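Local structure of unsaturated chondroitin disaccharide hydrolase (Streptococcus agalactiae, 3ANJ) at residues 3-8 against 206-211; 40-45 against 350-355; 111-116 against 145-150; 127-132 against 393-398. The protein hydrolyses unsaturated chondroitin, hyaluronan and heparin disaccharides, releasing the unsaturated uronic acid and preferring sulfated substrates. One frame throughout, in Å; residues are numbered along the deposited sequence. Where two conformers were deposited one is given.

Contact 1: residues 3-8 against 206-211; sequences KIKPVK and SANNVV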
loop_
_atom_site.group_PDB
_atom_site.type_symbol
_atom_site.label_atom_id
_atom_site.label_comp_id
_atom_site.label_asym_id
_atom_site.label_seq_id
_atom_site.Cartn_x
_atom_site.Cartn_y
_atom_site.Cartn_z
ATOM N N LYS A 3 10.326 2.154 -23.248
ATOM C CA LYS A 3 9.604 0.900 -23.447
ATOM C C LYS A 3 9.631 -0.047 -22.248
ATOM O O LYS A 3 10.658 -0.208 -21.580
ATOM C CB LYS A 3 10.089 0.189 -24.713
ATOM C CG LYS A 3 9.496 0.764 -25.989
ATOM C CD LYS A 3 10.155 0.173 -27.223
ATOM C CE LYS A 3 9.540 0.729 -28.497
ATOM N NZ LYS A 3 10.216 0.169 -29.701
ATOM N N ILE A 4 8.477 -0.652 -21.986
ATOM C CA ILE A 4 8.329 -1.665 -20.950
ATOM C C ILE A 4 8.472 -3.029 -21.614
ATOM O O ILE A 4 7.865 -3.279 -22.658
ATOM C CB ILE A 4 6.954 -1.563 -20.233
ATOM C CG1 ILE A 4 6.781 -0.176 -19.593
ATOM C CG2 ILE A 4 6.801 -2.671 -19.188
ATOM C CD1 ILE A 4 5.476 0.018 -18.825
ATOM N N LYS A 5 9.278 -3.903 -21.017
ATOM C CA LYS A 5 9.489 -5.239 -21.574
ATOM C C LYS A 5 8.177 -6.022 -21.646
ATOM O O LYS A 5 7.313 -5.852 -20.777
ATOM C CB LYS A 5 10.551 -6.015 -20.785
ATOM C CG LYS A 5 10.149 -6.454 -19.394
ATOM C CD LYS A 5 11.041 -7.588 -18.934
ATOM C CE LYS A 5 10.849 -7.864 -17.465
ATOM N NZ LYS A 5 11.521 -9.125 -17.032
ATOM N N PRO A 6 8.014 -6.860 -22.693
ATOM C CA PRO A 6 6.790 -7.644 -22.836
ATOM C C PRO A 6 6.619 -8.633 -21.691
ATOM O O PRO A 6 7.584 -9.273 -21.262
ATOM C CB PRO A 6 6.996 -8.386 -24.164
ATOM C CG PRO A 6 7.989 -7.563 -24.907
ATOM C CD PRO A 6 8.913 -7.049 -23.848
ATOM N N VAL A 7 5.399 -8.716 -21.178
ATOM C CA VAL A 7 5.052 -9.679 -20.143
ATOM C C VAL A 7 3.870 -10.509 -20.623
ATOM O O VAL A 7 3.099 -10.060 -21.474
ATOM C CB VAL A 7 4.719 -9.001 -18.780
ATOM C CG1 VAL A 7 5.939 -8.275 -18.225
ATOM C CG2 VAL A 7 3.527 -8.042 -18.902
ATOM N N LYS A 8 3.747 -11.724 -20.095
ATOM C CA LYS A 8 2.592 -12.562 -20.381
ATOM C C LYS A 8 1.384 -12.065 -19.592
ATOM O O LYS A 8 1.422 -11.985 -18.362
ATOM C CB LYS A 8 2.886 -14.033 -20.057
ATOM C CG LYS A 8 1.727 -14.976 -20.366
ATOM C CD LYS A 8 2.055 -16.419 -20.017
ATOM C CE LYS A 8 0.797 -17.283 -20.073
ATOM N NZ LYS A 8 1.119 -18.737 -20.144
ATOM N N SER A 206 12.490 0.090 -12.540
ATOM C CA SER A 206 11.827 -0.860 -11.651
ATOM C C SER A 206 10.959 -1.850 -12.423
ATOM O O SER A 206 11.012 -3.052 -12.167
ATOM C CB SER A 206 10.992 -0.122 -10.597
ATOM O OG SER A 206 11.788 0.814 -9.885
ATOM N N ALA A 207 10.166 -1.346 -13.368
ATOM C CA ALA A 207 9.264 -2.187 -14.153
ATOM C C ALA A 207 10.011 -3.216 -15.002
ATOM O O ALA A 207 9.615 -4.381 -15.067
ATOM C CB ALA A 207 8.349 -1.329 -15.037
ATOM N N ASN A 208 11.084 -2.786 -15.655
ATOM C CA ASN A 208 11.843 -3.687 -16.516
ATOM C C ASN A 208 12.764 -4.657 -15.765
ATOM O O ASN A 208 13.184 -5.670 -16.325
ATOM C CB ASN A 208 12.610 -2.900 -17.583
ATOM C CG ASN A 208 11.686 -2.272 -18.617
ATOM O OD1 ASN A 208 10.561 -2.731 -18.817
ATOM N ND2 ASN A 208 12.161 -1.221 -19.280
ATOM N N ASN A 209 13.059 -4.350 -14.504
ATOM C CA ASN A 209 13.987 -5.156 -13.705
ATOM C C ASN A 209 13.371 -5.944 -12.551
ATOM O O ASN A 209 13.936 -6.954 -12.125
ATOM C CB ASN A 209 15.139 -4.290 -13.182
ATOM C CG ASN A 209 16.104 -3.884 -14.278
ATOM O OD1 ASN A 209 16.683 -4.736 -14.955
ATOM N ND2 ASN A 209 16.284 -2.581 -14.460
ATOM N N VAL A 210 12.227 -5.490 -12.043
ATOM C CA VAL A 210 11.648 -6.099 -10.842
ATOM C C VAL A 210 10.367 -6.910 -11.109
ATOM O O VAL A 210 9.832 -7.542 -10.200
ATOM C CB VAL A 210 11.428 -5.061 -9.695
ATOM C CG1 VAL A 210 11.283 -5.772 -8.381
ATOM C CG2 VAL A 210 12.606 -4.095 -9.592
ATOM N N VAL A 211 9.875 -6.888 -12.344
ATOM C CA VAL A 211 8.799 -7.802 -12.739
ATOM C C VAL A 211 9.268 -8.809 -13.796
ATOM O O VAL A 211 9.976 -8.455 -14.742
ATOM C CB VAL A 211 7.420 -7.088 -13.072
ATOM C CG1 VAL A 211 7.460 -5.568 -12.819
ATOM C CG2 VAL A 211 6.898 -7.432 -14.460
#
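Lys-5 and Asn-208 bring the two backbones closest, 5.8 Å between their CA atoms, where the extended N-terminal arm 3-8 passes the C-terminal end of helix 193-210 in the alpha6/alpha6-barrel. The carboxamide of Asn-208 reads the arm's backbone with both of its polar atoms. Asn-208 ND2 donates to Lys-3 O at 2.9 Å, a nearly straight bond lying in the carbonyl plane and in the plane of the amide itself. Asn-208 OD1 accepts from Lys-5 N at 2.8 Å, with the donor 39° above the plane of the side-chain carbonyl. Between these bonds Ile-4 CA comes to 3.3 Å from Asn-208 OD1, and the Ile-4 side chain crosses the amide at about a right angle. Lys-5 runs past Asn-208 in the opposite direction; its CG sits between the backbone N and the carbonyl carbon (chi1 70°), and the extended chain beyond takes NZ to Val-211 O, 2.8 Å away, in a weak hydrogen bond. Val-7 CG1 adds an apolar touch on Val-211 CG2 at 4.0 Å, while Leu-271 of helix 266-281 touches both Val-7 and Ala-207. Two bonds to backbone groups hold the Asn-208 amide at both ends and fix its rotation, and the lysine ammonium probably gains from meeting a backbone carbonyl oxygen near the C-terminal end of the helix.

Contact 2: residues 40-45 against 350-355; sequences LYINID and NELIAG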
loop_
_atom_site.group_PDB
_atom_site.type_symbol
_atom_site.label_atom_id
_atom_site.label_comp_id
_atom_site.label_asym_id
_atom_site.label_seq_id
_atom_site.Cartn_x
_atom_site.Cartn_y
_atom_site.Cartn_z
ATOM N N LEU A 40 -9.880 2.760 16.018
ATOM C CA LEU A 40 -8.961 3.884 15.843
ATOM C C LEU A 40 -9.029 4.855 17.033
ATOM O O LEU A 40 -7.995 5.241 17.587
ATOM C CB LEU A 40 -9.290 4.613 14.538
ATOM C CG LEU A 40 -8.182 4.833 13.510
ATOM C CD1 LEU A 40 -7.257 3.627 13.426
ATOM C CD2 LEU A 40 -8.793 5.146 12.146
ATOM N N TYR A 41 -10.247 5.227 17.427
ATOM C CA TYR A 41 -10.468 6.128 18.572
ATOM C C TYR A 41 -9.996 5.527 19.902
ATOM O O TYR A 41 -9.474 6.240 20.761
ATOM C CB TYR A 41 -11.933 6.554 18.661
ATOM C CG TYR A 41 -12.271 7.740 17.781
ATOM C CD1 TYR A 41 -12.407 7.591 16.402
ATOM C CD2 TYR A 41 -12.449 9.010 18.325
ATOM C CE1 TYR A 41 -12.712 8.672 15.584
ATOM C CE2 TYR A 41 -12.756 10.105 17.514
ATOM C CZ TYR A 41 -12.888 9.925 16.145
ATOM O OH TYR A 41 -13.196 10.987 15.329
ATOM N N ILE A 42 -10.171 4.217 20.050
ATOM C CA ILE A 42 -9.625 3.474 21.184
ATOM C C ILE A 42 -8.089 3.524 21.161
ATOM O O ILE A 42 -7.450 3.753 22.193
ATOM C CB ILE A 42 -10.145 2.013 21.203
ATOM C CG1 ILE A 42 -11.634 1.985 21.567
ATOM C CG2 ILE A 42 -9.347 1.159 22.187
ATOM C CD1 ILE A 42 -12.364 0.691 21.181
ATOM N N ASN A 43 -7.510 3.344 19.974
ATOM C CA ASN A 43 -6.054 3.352 19.808
ATOM C C ASN A 43 -5.408 4.728 19.953
ATOM O O ASN A 43 -4.210 4.827 20.228
ATOM C CB ASN A 43 -5.649 2.702 18.480
ATOM C CG ASN A 43 -5.784 1.184 18.500
ATOM O OD1 ASN A 43 -6.141 0.586 19.519
ATOM N ND2 ASN A 43 -5.492 0.553 17.369
ATOM N N ILE A 44 -6.198 5.783 19.771
ATOM C CA ILE A 44 -5.724 7.146 19.989
ATOM C C ILE A 44 -5.289 7.323 21.447
ATOM O O ILE A 44 -4.247 7.915 21.720
ATOM C CB ILE A 44 -6.791 8.194 19.595
ATOM C CG1 ILE A 44 -6.801 8.391 18.075
ATOM C CG2 ILE A 44 -6.537 9.532 20.298
ATOM C CD1 ILE A 44 -8.029 9.106 17.557
ATOM N N ASP A 45 -6.079 6.778 22.369
ATOM C CA ASP A 45 -5.754 6.821 23.797
ATOM C C ASP A 45 -4.660 5.824 24.174
ATOM O O ASP A 45 -4.056 5.931 25.239
ATOM C CB ASP A 45 -7.010 6.591 24.637
ATOM C CG ASP A 45 -7.971 7.765 24.581
ATOM O OD1 ASP A 45 -7.515 8.899 24.327
ATOM O OD2 ASP A 45 -9.182 7.554 24.792
ATOM N N ASN A 350 -13.038 -7.508 15.084
ATOM C CA ASN A 350 -14.299 -7.459 15.828
ATOM C C ASN A 350 -14.140 -7.250 17.338
ATOM O O ASN A 350 -15.116 -6.955 18.032
ATOM C CB ASN A 350 -15.129 -8.722 15.556
ATOM C CG ASN A 350 -15.734 -8.734 14.168
ATOM O OD1 ASN A 350 -16.242 -7.719 13.692
ATOM N ND2 ASN A 350 -15.690 -9.887 13.512
ATOM N N GLU A 351 -12.916 -7.400 17.842
ATOM C CA GLU A 351 -12.631 -7.170 19.261
ATOM C C GLU A 351 -12.146 -5.739 19.479
ATOM O O GLU A 351 -11.023 -5.394 19.107
ATOM C CB GLU A 351 -11.585 -8.162 19.782
ATOM C CG GLU A 351 -11.905 -9.633 19.527
ATOM C CD GLU A 351 -13.115 -10.114 20.302
ATOM O OE1 GLU A 351 -13.236 -9.771 21.502
ATOM O OE2 GLU A 351 -13.943 -10.841 19.708
ATOM N N LEU A 352 -12.995 -4.914 20.089
ATOM C CA LEU A 352 -12.676 -3.504 20.303
ATOM C C LEU A 352 -11.893 -3.294 21.605
ATOM O O LEU A 352 -12.422 -2.783 22.594
ATOM C CB LEU A 352 -13.946 -2.641 20.244
ATOM C CG LEU A 352 -14.695 -2.651 18.898
ATOM C CD1 LEU A 352 -16.136 -2.177 19.048
ATOM C CD2 LEU A 352 -13.962 -1.830 17.829
ATOM N N ILE A 353 -10.625 -3.700 21.570
ATOM C CA ILE A 353 -9.699 -3.626 22.702
ATOM C C ILE A 353 -8.532 -2.725 22.310
ATOM O O ILE A 353 -8.177 -2.640 21.129
ATOM C CB ILE A 353 -9.156 -5.041 23.065
ATOM C CG1 ILE A 353 -10.303 -5.992 23.425
ATOM C CG2 ILE A 353 -8.129 -4.983 24.207
ATOM C CD1 ILE A 353 -9.966 -7.467 23.232
ATOM N N ALA A 354 -7.935 -2.055 23.294
ATOM C CA ALA A 354 -6.774 -1.203 23.052
ATOM C C ALA A 354 -5.627 -1.984 22.400
ATOM O O ALA A 354 -5.254 -3.065 22.862
ATOM C CB ALA A 354 -6.316 -0.546 24.343
ATOM N N GLY A 355 -5.098 -1.436 21.308
ATOM C CA GLY A 355 -3.970 -2.038 20.600
ATOM C C GLY A 355 -4.321 -2.989 19.466
ATOM O O GLY A 355 -3.434 -3.434 18.736
#
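Ile-42 and Asn-43, neighbours on helix 26-47 of the alpha6/alpha6-barrel, face the loop that follows helix 329-347 with two different surfaces, one apolar and one polar. The branches of Ile-42 divide the apolar work. Ile-42 CG2, anti to the backbone N, lies against the backbone of the loop, 3.6 Å from Ala-354 CA. Ile-42 CD1 reaches to 3.8 Å from Leu-352 CB, and these two side chains cross at about a right angle. Leu-352 is the centre of an inverse gamma turn, which bends the loop as it passes the helix. Beside this patch the Asn-43 amide turns its two ends to successive residues of the chain: ND2 donates to Arg-356 O, and OD1 accepts from Gly-355 N. Gln-39, one turn earlier on the helix, gives its NE2 to both Asn-43 OD1 and Ile-353 O, bridging helix and loop. In the Gly-355 N to Asn-43 OD1 bond, 2.9 Å long, the donor stands 35° above the plane of the side-chain carbonyl.

Contact 3: residues 111-116 against 145-150; sequences LDHHDL and DKLMER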
loop_
_atom_site.group_PDB
_atom_site.type_symbol
_atom_site.label_atom_id
_atom_site.label_comp_id
_atom_site.label_asym_id
_atom_site.label_seq_id
_atom_site.Cartn_x
_atom_site.Cartn_y
_atom_site.Cartn_z
ATOM N N LEU A 111 16.525 7.502 8.661
ATOM C CA LEU A 111 15.959 7.615 7.322
ATOM C C LEU A 111 16.658 6.754 6.274
ATOM O O LEU A 111 17.863 6.873 6.034
ATOM C CB LEU A 111 15.859 9.080 6.882
ATOM C CG LEU A 111 14.843 9.932 7.662
ATOM C CD1 LEU A 111 14.937 11.385 7.239
ATOM C CD2 LEU A 111 13.401 9.418 7.526
ATOM N N ASP A 112 15.867 5.867 5.682
ATOM C CA ASP A 112 16.277 5.027 4.569
ATOM C C ASP A 112 15.484 5.509 3.362
ATOM O O ASP A 112 14.255 5.622 3.434
ATOM C CB ASP A 112 15.942 3.565 4.880
ATOM C CG ASP A 112 16.530 2.599 3.875
ATOM O OD1 ASP A 112 16.223 2.708 2.667
ATOM O OD2 ASP A 112 17.292 1.707 4.302
ATOM N N HIS A 113 16.179 5.796 2.262
ATOM C CA HIS A 113 15.545 6.423 1.094
ATOM C C HIS A 113 14.412 5.599 0.476
ATOM O O HIS A 113 13.506 6.157 -0.146
ATOM C CB HIS A 113 16.587 6.826 0.039
ATOM C CG HIS A 113 17.303 5.668 -0.586
ATOM N ND1 HIS A 113 16.963 5.162 -1.823
ATOM C CD2 HIS A 113 18.344 4.920 -0.148
ATOM C CE1 HIS A 113 17.763 4.153 -2.120
ATOM N NE2 HIS A 113 18.609 3.985 -1.119
ATOM N N HIS A 114 14.452 4.282 0.676
ATOM C CA HIS A 114 13.399 3.381 0.201
ATOM C C HIS A 114 12.058 3.586 0.918
ATOM O O HIS A 114 11.024 3.107 0.448
ATOM C CB HIS A 114 13.825 1.917 0.369
ATOM C CG HIS A 114 15.022 1.535 -0.444
ATOM N ND1 HIS A 114 16.279 1.394 0.103
ATOM C CD2 HIS A 114 15.152 1.253 -1.763
ATOM C CE1 HIS A 114 17.134 1.047 -0.843
ATOM N NE2 HIS A 114 16.475 0.955 -1.985
ATOM N N ASP A 115 12.085 4.279 2.056
ATOM C CA ASP A 115 10.914 4.383 2.928
ATOM C C ASP A 115 10.228 5.741 2.879
ATOM O O ASP A 115 9.141 5.903 3.430
ATOM C CB ASP A 115 11.305 4.093 4.381
ATOM C CG ASP A 115 11.921 2.719 4.565
ATOM O OD1 ASP A 115 11.591 1.791 3.793
ATOM O OD2 ASP A 115 12.729 2.569 5.504
ATOM N N LEU A 116 10.868 6.706 2.225
ATOM C CA LEU A 116 10.454 8.108 2.299
ATOM C C LEU A 116 9.043 8.381 1.789
ATOM O O LEU A 116 8.303 9.170 2.387
ATOM C CB LEU A 116 11.470 9.004 1.588
ATOM C CG LEU A 116 12.837 9.139 2.265
ATOM C CD1 LEU A 116 13.794 9.875 1.355
ATOM C CD2 LEU A 116 12.725 9.852 3.614
ATOM N N ASP A 145 13.605 15.782 -1.490
ATOM C CA ASP A 145 15.022 16.149 -1.682
ATOM C C ASP A 145 15.993 15.086 -1.161
ATOM O O ASP A 145 17.037 14.850 -1.769
ATOM C CB ASP A 145 15.333 17.506 -1.035
ATOM C CG ASP A 145 14.693 18.669 -1.774
ATOM O OD1 ASP A 145 14.340 18.513 -2.960
ATOM O OD2 ASP A 145 14.538 19.747 -1.166
ATOM N N LYS A 146 15.648 14.452 -0.040
ATOM C CA LYS A 146 16.440 13.346 0.500
ATOM C C LYS A 146 16.420 12.148 -0.454
ATOM O O LYS A 146 17.429 11.455 -0.619
ATOM C CB LYS A 146 15.945 12.948 1.898
ATOM C CG LYS A 146 16.628 11.717 2.504
ATOM C CD LYS A 146 18.057 11.999 2.959
ATOM C CE LYS A 146 18.143 12.191 4.464
ATOM N NZ LYS A 146 18.297 10.888 5.182
ATOM N N LEU A 147 15.271 11.923 -1.089
ATOM C CA LEU A 147 15.128 10.852 -2.070
ATOM C C LEU A 147 15.914 11.150 -3.351
ATOM O O LEU A 147 16.444 10.234 -3.981
ATOM C CB LEU A 147 13.645 10.581 -2.373
ATOM C CG LEU A 147 13.259 9.422 -3.306
ATOM C CD1 LEU A 147 13.880 8.098 -2.867
ATOM C CD2 LEU A 147 11.742 9.292 -3.412
ATOM N N MET A 148 15.993 12.428 -3.721
ATOM C CA MET A 148 16.734 12.844 -4.915
ATOM C C MET A 148 18.247 12.631 -4.787
ATOM O O MET A 148 18.893 12.205 -5.746
ATOM C CB MET A 148 16.426 14.298 -5.278
ATOM C CG MET A 148 15.022 14.524 -5.821
ATOM S SD MET A 148 14.760 13.833 -7.467
ATOM C CE MET A 148 15.581 15.060 -8.486
ATOM N N GLU A 149 18.804 12.921 -3.610
ATOM C CA GLU A 149 20.230 12.670 -3.352
ATOM C C GLU A 149 20.541 11.169 -3.397
ATOM O O GLU A 149 21.611 10.770 -3.857
ATOM C CB GLU A 149 20.710 13.329 -2.042
ATOM C CG GLU A 149 20.191 12.702 -0.748
ATOM C CD GLU A 149 20.629 13.448 0.511
ATOM O OE1 GLU A 149 20.903 12.771 1.529
ATOM O OE2 GLU A 149 20.694 14.698 0.493
ATOM N N ARG A 150 19.590 10.358 -2.922
ATOM C CA ARG A 150 19.575 8.902 -3.137
ATOM C C ARG A 150 20.848 8.183 -2.687
ATOM O O ARG A 150 20.783 7.115 -2.070
ATOM C CB ARG A 150 19.244 8.599 -4.610
ATOM C CG ARG A 150 19.752 7.276 -5.171
ATOM C CD ARG A 150 19.729 7.290 -6.701
ATOM N NE ARG A 150 20.556 8.366 -7.252
ATOM C CZ ARG A 150 20.086 9.495 -7.780
ATOM N NH1 ARG A 150 18.778 9.716 -7.856
ATOM N NH2 ARG A 150 20.930 10.408 -8.244
#
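Leu-116 and the pair Lys-146 and Leu-147 form the tight side of this contact, where the loop leading into helix 116-131 meets the last turn of helix 134-149. Leu-116 CD1 wedges between them, 3.6 Å from Lys-146 CG and 3.8 Å from Leu-147 CB. Bent at chi2, chi3 and chi4, the Lys-146 chain crosses Leu-116 at about a right angle and brings Lys-146 NZ to 3.5 Å from Leu-111 CB. Leu-147, with CG anti to its backbone N (chi1 -176°), sends CD1 back to the loop, where it lies 3.4 Å from His-113 O and at the edge of the His-113 ring. Leu-182 of helix 181-190 touches both leucines, Leu-116 and Leu-147, and Asn-179 ND2 hydrogen-bonds to His-113 O. The contact is looser at His-113 and the exposed Arg-150. Here the His-113 ring is sandwiched: Arg-150 O lies over one face, 3.8 Å above the plane, and His-114 ND1 over the opposite one, both offset toward the rim. His-114 is itself held by Asp-112, whose OD1 receives His-114 ND1 on its syn lone pair at 2.9 Å and the backbone N on its anti lone pair, the latter closing an Asx turn. The segments thus meet through van der Waals contacts, while the hydrogen bonds inside 111-116 are consistent with holding the shape of the loop that carries Asp-115, the catalytic nucleophile.

Contact 4: residues 127-132 against 393-398; sequences EYRING and DWELYW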
loop_
_atom_site.group_PDB
_atom_site.type_symbol
_atom_site.label_atom_id
_atom_site.label_comp_id
_atom_site.label_asym_id
_atom_site.label_seq_id
_atom_site.Cartn_x
_atom_site.Cartn_y
_atom_site.Cartn_z
ATOM N N GLU A 127 -1.872 15.694 4.675
ATOM C CA GLU A 127 -2.408 16.940 5.238
ATOM C C GLU A 127 -2.423 18.076 4.220
ATOM O O GLU A 127 -3.386 18.849 4.171
ATOM C CB GLU A 127 -1.690 17.394 6.506
ATOM C CG GLU A 127 -2.385 18.627 7.098
ATOM C CD GLU A 127 -1.895 19.031 8.467
ATOM O OE1 GLU A 127 -2.680 19.706 9.171
ATOM O OE2 GLU A 127 -0.748 18.687 8.832
ATOM N N TYR A 128 -1.366 18.179 3.415
ATOM C CA TYR A 128 -1.338 19.195 2.363
ATOM C C TYR A 128 -2.544 19.069 1.422
ATOM O O TYR A 128 -3.172 20.076 1.092
ATOM C CB TYR A 128 -0.020 19.197 1.584
ATOM C CG TYR A 128 0.092 20.386 0.646
ATOM C CD1 TYR A 128 -0.096 20.239 -0.730
ATOM C CD2 TYR A 128 0.346 21.670 1.144
ATOM C CE1 TYR A 128 -0.020 21.333 -1.585
ATOM C CE2 TYR A 128 0.430 22.766 0.293
ATOM C CZ TYR A 128 0.245 22.594 -1.064
ATOM O OH TYR A 128 0.332 23.687 -1.904
ATOM N N ARG A 129 -2.873 17.839 1.020
ATOM C CA ARG A 129 -4.065 17.568 0.195
ATOM C C ARG A 129 -5.338 18.037 0.868
ATOM O O ARG A 129 -6.270 18.491 0.207
ATOM C CB ARG A 129 -4.238 16.066 -0.069
ATOM C CG ARG A 129 -3.144 15.410 -0.845
ATOM C CD ARG A 129 -3.114 15.858 -2.290
ATOM N NE ARG A 129 -2.196 14.995 -3.013
ATOM C CZ ARG A 129 -1.441 15.370 -4.037
ATOM N NH1 ARG A 129 -1.475 16.619 -4.485
ATOM N NH2 ARG A 129 -0.642 14.481 -4.603
ATOM N N ILE A 130 -5.371 17.896 2.189
ATOM C CA ILE A 130 -6.575 18.140 2.963
ATOM C C ILE A 130 -6.779 19.628 3.273
ATOM O O ILE A 130 -7.847 20.173 2.997
ATOM C CB ILE A 130 -6.624 17.238 4.234
ATOM C CG1 ILE A 130 -6.824 15.770 3.819
ATOM C CG2 ILE A 130 -7.741 17.678 5.184
ATOM C CD1 ILE A 130 -6.485 14.736 4.890
ATOM N N ASN A 131 -5.757 20.292 3.813
ATOM C CA ASN A 131 -5.920 21.693 4.242
ATOM C C ASN A 131 -4.829 22.668 3.798
ATOM O O ASN A 131 -4.874 23.847 4.139
ATOM C CB ASN A 131 -6.159 21.778 5.763
ATOM C CG ASN A 131 -5.040 21.141 6.581
ATOM O OD1 ASN A 131 -5.283 20.605 7.659
ATOM N ND2 ASN A 131 -3.817 21.212 6.083
ATOM N N GLY A 132 -3.850 22.168 3.048
ATOM C CA GLY A 132 -2.771 23.004 2.513
ATOM C C GLY A 132 -1.704 23.442 3.508
ATOM O O GLY A 132 -0.954 24.378 3.232
ATOM N N ASP A 393 -15.708 10.317 -3.132
ATOM C CA ASP A 393 -14.767 10.709 -4.170
ATOM C C ASP A 393 -13.498 11.197 -3.469
ATOM O O ASP A 393 -13.381 12.364 -3.100
ATOM C CB ASP A 393 -15.385 11.787 -5.066
ATOM C CG ASP A 393 -14.406 12.340 -6.095
ATOM O OD1 ASP A 393 -14.586 13.502 -6.494
ATOM O OD2 ASP A 393 -13.459 11.625 -6.500
ATOM N N TRP A 394 -12.559 10.277 -3.265
ATOM C CA TRP A 394 -11.382 10.550 -2.455
ATOM C C TRP A 394 -10.234 11.157 -3.268
ATOM O O TRP A 394 -9.803 10.583 -4.269
ATOM C CB TRP A 394 -10.929 9.272 -1.738
ATOM C CG TRP A 394 -9.713 9.468 -0.872
ATOM C CD1 TRP A 394 -9.603 10.292 0.216
ATOM C CD2 TRP A 394 -8.439 8.837 -1.029
ATOM N NE1 TRP A 394 -8.340 10.213 0.743
ATOM C CE2 TRP A 394 -7.601 9.329 0.000
ATOM C CE3 TRP A 394 -7.917 7.909 -1.941
ATOM C CZ2 TRP A 394 -6.276 8.910 0.154
ATOM C CZ3 TRP A 394 -6.597 7.496 -1.793
ATOM C CH2 TRP A 394 -5.790 8.000 -0.750
ATOM N N GLU A 395 -9.756 12.325 -2.835
ATOM C CA GLU A 395 -8.564 12.937 -3.421
ATOM C C GLU A 395 -7.314 12.264 -2.852
ATOM O O GLU A 395 -7.087 12.286 -1.639
ATOM C CB GLU A 395 -8.543 14.458 -3.167
ATOM C CG GLU A 395 -7.244 15.181 -3.561
ATOM C CD GLU A 395 -6.916 15.147 -5.055
ATOM O OE1 GLU A 395 -7.809 14.884 -5.892
ATOM O OE2 GLU A 395 -5.740 15.404 -5.399
ATOM N N LEU A 396 -6.512 11.678 -3.740
ATOM C CA LEU A 396 -5.358 10.861 -3.341
ATOM C C LEU A 396 -4.261 11.628 -2.606
ATOM O O LEU A 396 -3.848 12.707 -3.040
ATOM C CB LEU A 396 -4.739 10.169 -4.561
ATOM C CG LEU A 396 -5.205 8.761 -4.945
ATOM C CD1 LEU A 396 -6.675 8.743 -5.338
ATOM C CD2 LEU A 396 -4.345 8.255 -6.090
ATOM N N TYR A 397 -3.781 11.046 -1.508
ATOM C CA TYR A 397 -2.560 11.521 -0.863
ATOM C C TYR A 397 -1.385 11.255 -1.800
ATOM O O TYR A 397 -0.520 12.118 -1.976
ATOM C CB TYR A 397 -2.329 10.832 0.497
ATOM C CG TYR A 397 -3.506 10.881 1.455
ATOM C CD1 TYR A 397 -4.442 11.912 1.394
ATOM C CD2 TYR A 397 -3.668 9.900 2.440
ATOM C CE1 TYR A 397 -5.515 11.964 2.265
ATOM C CE2 TYR A 397 -4.744 9.942 3.327
ATOM C CZ TYR A 397 -5.665 10.983 3.227
ATOM O OH TYR A 397 -6.741 11.052 4.083
ATOM N N TRP A 398 -1.392 10.065 -2.412
ATOM C CA TRP A 398 -0.353 9.610 -3.342
ATOM C C TRP A 398 -0.269 10.487 -4.587
ATOM O O TRP A 398 -1.213 11.200 -4.929
ATOM C CB TRP A 398 -0.597 8.142 -3.749
ATOM C CG TRP A 398 -0.824 7.240 -2.570
ATOM C CD1 TRP A 398 -2.025 6.784 -2.108
ATOM C CD2 TRP A 398 0.174 6.710 -1.689
ATOM N NE1 TRP A 398 -1.837 5.998 -0.997
ATOM C CE2 TRP A 398 -0.498 5.937 -0.716
ATOM C CE3 TRP A 398 1.570 6.807 -1.629
ATOM C CZ2 TRP A 398 0.176 5.273 0.306
ATOM C CZ3 TRP A 398 2.241 6.146 -0.608
ATOM C CH2 TRP A 398 1.547 5.388 0.342
ATOM O OXT TRP A 398 0.752 10.499 -5.281
#
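Arg-129 and Tyr-397 are the closest backbone points, 6.3 Å between CA atoms, where the last turn of helix 116-131 in the alpha6/alpha6-barrel meets the irregular C-terminal tail that follows helix 377-391. Arg-129 carries most of the contact. Bent at chi2 (-69°), it lays its guanidinium along the carbonyls of the last three residues. Arg-129 NE lies 2.8 Å from Leu-396 O, in a weak, strongly bent hydrogen bond, and makes a second weak one to Tyr-397 O, which sits at the edge of the group near its plane. NH2 adds a weak bond to Trp-398 O of the terminal carboxylate, whose OXT forms a salt bridge with Arg-261. Over one guanidinium face stands Glu-395 OE2, the carboxylate plane turned 88° away; this proximity is one of charge alone. The Tyr-397 ring offers its edge to Arg-129 CG, takes Trp-394 CZ2 over the centre of one face, 3.4 Å above the ring plane, and its OH shares a hydrogen bond with Glu-83. Ile-130 reaches the same phenol end, its CD1 3.9 Å from Tyr-397 CE1 and 3.8 Å from Tyr-397 OH.

How the contacts relate
Contacts 3 and 4 share helix 116-131: the first packs at its start, beside the nucleophile loop, the second at its end, and their nearest atoms are about 7 Å apart. Contact 4 has the most buried residues, yet an arginine meets backbone oxygens there. Contact 3 is a surface contact, made by van der Waals packing without a polar bond between its segments. Contacts 1 and 2, on opposite sides of the chain's centre and about 42 Å apart between centres, both rely on an asparagine amide: in contact 1 it grips the arm twice, in contact 2 its oxygen accepts from 350-355 and its nitrogen donates just beyond. Contact 2 alone lies away from the annotated sites.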